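TbiB1 (Thermobaculum terrenum, PDB 5V1V) binds the leader peptide of a lasso-peptide precursor, TbiA(alpha), and so probably delivers the precursor to the enzymes that mature it. Local coordinates at residues 33-36 against 37-41; 60-63 against 64-68. One frame throughout, in Å; residues are numbered along the deposited sequence. Where two conformers were deposited one is given.

Contact 1: 33-36 against 37-41; sequences DAVG and SRIWS
The indole of Trp40, the one aromatic plane here, stands on helix 34-44 with its CB 3.5 Å from Gly36 O, one turn back, in the PqqD-like winged-helix fold. With CG anti to the backbone N (chi1 -174°), the ring leads off away from the turn and lies among Val10, Leu21, Leu32 and Leu78. Its NE1 hydrogen bonds to Ser12 OG, which, with that packing, helps to fix the rotation of the ring. The turn itself is held by backbone bonds between residues four apart: Ser37 N to Asp33 O at 3.2 Å, Arg38 N to Ala34 O at 3.0 Å, Ile39 N to Val35 O at 2.8 Å and Trp40 N to Gly36 O at 2.9 Å. Asp33 and Ser37 were each deposited in two conformers, so the detail of the first bond is less certain. The turn follows strand 28-32 and belongs to the surface that grips the leader peptide: Ala34, Val35 and Ile39 all pack on the bound peptide. Gly36 leaves the helix wall without a side chain at a buried position. Arg38 has little to do with the turn beyond its CB; bent at chi2, about its CB-CG bond, the chain carries NE to a salt bridge with Glu59. With CG1 of Ile39 beside its own backbone N (chi1 -67°), that methylene lies 3.4 Å from Val35 O. The chain then runs on until the CD1 methyl of Ile39 meets CG1 of Val35 at 3.8 Å.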
# COMPACT_ATOMS: atom_id res chain seq x y z
N ASP A 33 0.72 -6.79 -4.60
CA ASP A 33 -0.16 -7.92 -4.82
C ASP A 33 -0.99 -8.18 -3.57
O ASP A 33 -0.69 -7.66 -2.50
CB ASP A 33 0.62 -9.18 -5.23
CG ASP A 33 1.54 -9.70 -4.13
OD1 ASP A 33 1.93 -8.92 -3.24
OD2 ASP A 33 1.87 -10.91 -4.16
N ALA A 34 -2.06 -8.97 -3.72
CA ALA A 34 -2.86 -9.45 -2.60
C ALA A 34 -3.19 -8.37 -1.57
O ALA A 34 -3.88 -7.40 -1.89
CB ALA A 34 -2.17 -10.65 -1.95
N VAL A 35 -2.70 -8.54 -0.33
CA VAL A 35 -3.03 -7.61 0.75
C VAL A 35 -2.44 -6.21 0.50
O VAL A 35 -3.11 -5.22 0.77
CB VAL A 35 -2.60 -8.16 2.13
CG1 VAL A 35 -2.94 -7.17 3.24
CG2 VAL A 35 -3.24 -9.51 2.42
N GLY A 36 -1.23 -6.14 -0.03
CA GLY A 36 -0.62 -4.84 -0.38
C GLY A 36 -1.47 -4.05 -1.35
O GLY A 36 -1.67 -2.84 -1.20
N SER A 37 -1.97 -4.75 -2.37
CA SER A 37 -2.86 -4.15 -3.36
C SER A 37 -4.16 -3.68 -2.72
O SER A 37 -4.67 -2.60 -3.05
CB SER A 37 -3.16 -5.12 -4.49
OG SER A 37 -2.00 -5.36 -5.25
N ARG A 38 -4.70 -4.49 -1.81
CA ARG A 38 -5.93 -4.11 -1.11
C ARG A 38 -5.72 -2.86 -0.25
O ARG A 38 -6.55 -1.95 -0.27
CB ARG A 38 -6.48 -5.26 -0.28
CG ARG A 38 -7.79 -4.93 0.42
CD ARG A 38 -8.97 -4.75 -0.53
NE ARG A 38 -10.18 -4.41 0.21
CZ ARG A 38 -10.97 -3.37 -0.03
NH1 ARG A 38 -10.72 -2.54 -1.04
NH2 ARG A 38 -12.04 -3.18 0.73
N ILE A 39 -4.62 -2.83 0.50
CA ILE A 39 -4.27 -1.65 1.29
C ILE A 39 -4.14 -0.43 0.38
O ILE A 39 -4.67 0.64 0.70
CB ILE A 39 -3.00 -1.87 2.12
CG1 ILE A 39 -3.28 -2.92 3.20
CG2 ILE A 39 -2.54 -0.55 2.74
CD1 ILE A 39 -2.03 -3.51 3.81
N TRP A 40 -3.47 -0.57 -0.77
CA TRP A 40 -3.33 0.55 -1.68
C TRP A 40 -4.70 1.07 -2.14
O TRP A 40 -4.95 2.28 -2.15
CB TRP A 40 -2.47 0.16 -2.87
CG TRP A 40 -2.17 1.32 -3.76
CD1 TRP A 40 -2.81 1.65 -4.92
CD2 TRP A 40 -1.18 2.34 -3.55
NE1 TRP A 40 -2.28 2.80 -5.45
CE2 TRP A 40 -1.27 3.24 -4.64
CE3 TRP A 40 -0.21 2.57 -2.57
CZ2 TRP A 40 -0.44 4.35 -4.77
CZ3 TRP A 40 0.63 3.69 -2.70
CH2 TRP A 40 0.50 4.57 -3.80
N SER A 41 -5.59 0.15 -2.48
CA SER A 41 -6.93 0.54 -2.91
C SER A 41 -7.68 1.32 -1.83
O SER A 41 -8.39 2.29 -2.13
CB SER A 41 -7.73 -0.69 -3.35
OG SER A 41 -7.16 -1.27 -4.51

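Contact 2: 60-63 against 64-68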
# COMPACT_ATOMS: atom_id res chain seq x y z
N TYR A 60 -9.86 -10.79 5.86
CA TYR A 60 -8.81 -11.80 5.89
C TYR A 60 -8.79 -12.58 7.19
O TYR A 60 -9.15 -12.06 8.25
CB TYR A 60 -7.44 -11.13 5.68
CG TYR A 60 -7.27 -10.57 4.29
CD1 TYR A 60 -6.74 -11.35 3.27
CD2 TYR A 60 -7.66 -9.26 3.99
CE1 TYR A 60 -6.59 -10.84 1.99
CE2 TYR A 60 -7.50 -8.74 2.71
CZ TYR A 60 -6.97 -9.54 1.71
OH TYR A 60 -6.82 -9.05 0.43
N SER A 61 -8.34 -13.84 7.11
CA SER A 61 -8.20 -14.70 8.27
C SER A 61 -6.91 -14.35 8.98
O SER A 61 -5.87 -15.01 8.80
CB SER A 61 -8.19 -16.17 7.84
OG SER A 61 -7.98 -17.01 8.96
N VAL A 62 -6.97 -13.29 9.78
CA VAL A 62 -5.80 -12.72 10.43
C VAL A 62 -6.22 -11.99 11.70
O VAL A 62 -7.32 -11.44 11.77
CB VAL A 62 -5.03 -11.77 9.47
CG1 VAL A 62 -5.89 -10.57 9.06
CG2 VAL A 62 -3.71 -11.33 10.07
N ASP A 63 -5.33 -11.98 12.69
CA ASP A 63 -5.55 -11.28 13.95
C ASP A 63 -5.16 -9.81 13.82
O ASP A 63 -4.27 -9.46 13.04
CB ASP A 63 -4.75 -11.95 15.07
CG ASP A 63 -3.25 -11.96 14.79
OD1 ASP A 63 -2.81 -12.70 13.87
OD2 ASP A 63 -2.51 -11.24 15.48
N ARG A 64 -5.83 -8.95 14.59
CA ARG A 64 -5.57 -7.51 14.58
C ARG A 64 -4.10 -7.12 14.86
O ARG A 64 -3.57 -6.28 14.16
CB ARG A 64 -6.54 -6.77 15.51
CG ARG A 64 -6.40 -5.26 15.52
CD ARG A 64 -7.38 -4.63 16.48
NE ARG A 64 -7.52 -3.20 16.22
CZ ARG A 64 -8.40 -2.67 15.37
NH1 ARG A 64 -9.24 -3.45 14.70
NH2 ARG A 64 -8.43 -1.36 15.19
N PRO A 65 -3.44 -7.75 15.87
CA PRO A 65 -2.03 -7.38 16.11
C PRO A 65 -1.12 -7.58 14.89
O PRO A 65 -0.25 -6.75 14.64
CB PRO A 65 -1.63 -8.30 17.26
CG PRO A 65 -2.90 -8.49 18.02
CD PRO A 65 -3.95 -8.61 16.95
N THR A 66 -1.34 -8.66 14.15
CA THR A 66 -0.54 -8.94 12.96
C THR A 66 -0.80 -7.87 11.91
O THR A 66 0.14 -7.36 11.30
CB THR A 66 -0.85 -10.34 12.40
OG1 THR A 66 -0.39 -11.32 13.33
CG2 THR A 66 -0.14 -10.56 11.07
N VAL A 67 -2.07 -7.53 11.72
CA VAL A 67 -2.42 -6.50 10.74
C VAL A 67 -1.78 -5.16 11.11
O VAL A 67 -1.21 -4.49 10.25
CB VAL A 67 -3.94 -6.32 10.59
CG1 VAL A 67 -4.25 -5.19 9.62
CG2 VAL A 67 -4.58 -7.61 10.12
N GLU A 68 -1.84 -4.78 12.38
CA GLU A 68 -1.26 -3.52 12.83
C GLU A 68 0.25 -3.46 12.60
O GLU A 68 0.76 -2.49 12.06
CB GLU A 68 -1.57 -3.28 14.31
CG GLU A 68 -3.03 -2.98 14.63
CD GLU A 68 -3.29 -2.89 16.12
OE1 GLU A 68 -2.96 -3.86 16.85
OE2 GLU A 68 -3.82 -1.86 16.58
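Extended at Val62 and Asp63, with both psi angles near 150°, the chain turns into helix 64-80 at Asp63, the N-cap, whose backbone O receives Val67 N at 3.2 Å. The carboxylate of Asp63 folds back over the first turn because CG sits between the backbone N and the carbonyl carbon (chi1 59°). There it divides its oxygens. OD2 accepts Thr66 N at 3.1 Å from well above the carboxylate plane, the classic capping bond, while OD1 takes the hydroxyl proton of Thr66 OG1 at 2.8 Å on its syn side. Pro65, which has no N-H to offer, lays CD 3.3 Å from OD2. Beside the cap, Val62 and Val67 form a hydrophobic staple: CG1 of Val62 presses on CG2 of Val67 at 3.4 Å, tighter than usual, the two side chains crossing at about a right angle. CG2 of Val62 also meets the Thr66 CG2 methyl, and aromatic packing from the bound peptide reaches both Val62 and Thr66. A valine in place of Thr66 would probably leave OD1 without its hydroxyl donor and the carboxylate freer to turn. Arg64 extends to Asp54 and Glu50, which bind a zinc ion, tying the helix start to helix 49-59. A carboxylate held against the opening turn would probably be favoured in its ionised form by the helix dipole.

After strand 5-6, which pairs with 84-85 near the C terminus, the chain builds the three-stranded sheet 10-15, 18-23 and 28-32, then enters helix 34-44, where contact 1 closes the opening turns. Helix 49-59 follows, and contact 2 closes the turn that leads from Tyr60 into helix 64-80. The two lie in series, neither enclosing nor crossing the other, centres about 14 Å apart. They meet through Tyr60, whose ring atom CE1 packs on CG2 of Val35 at 3.6 Å. Ile39 of contact 1 also rests on Leu71 and Phe74, farther along the helix that contact 2 begins. The bound peptide touches both: it packs on Val35 and pairs in parallel with the strand at Tyr60.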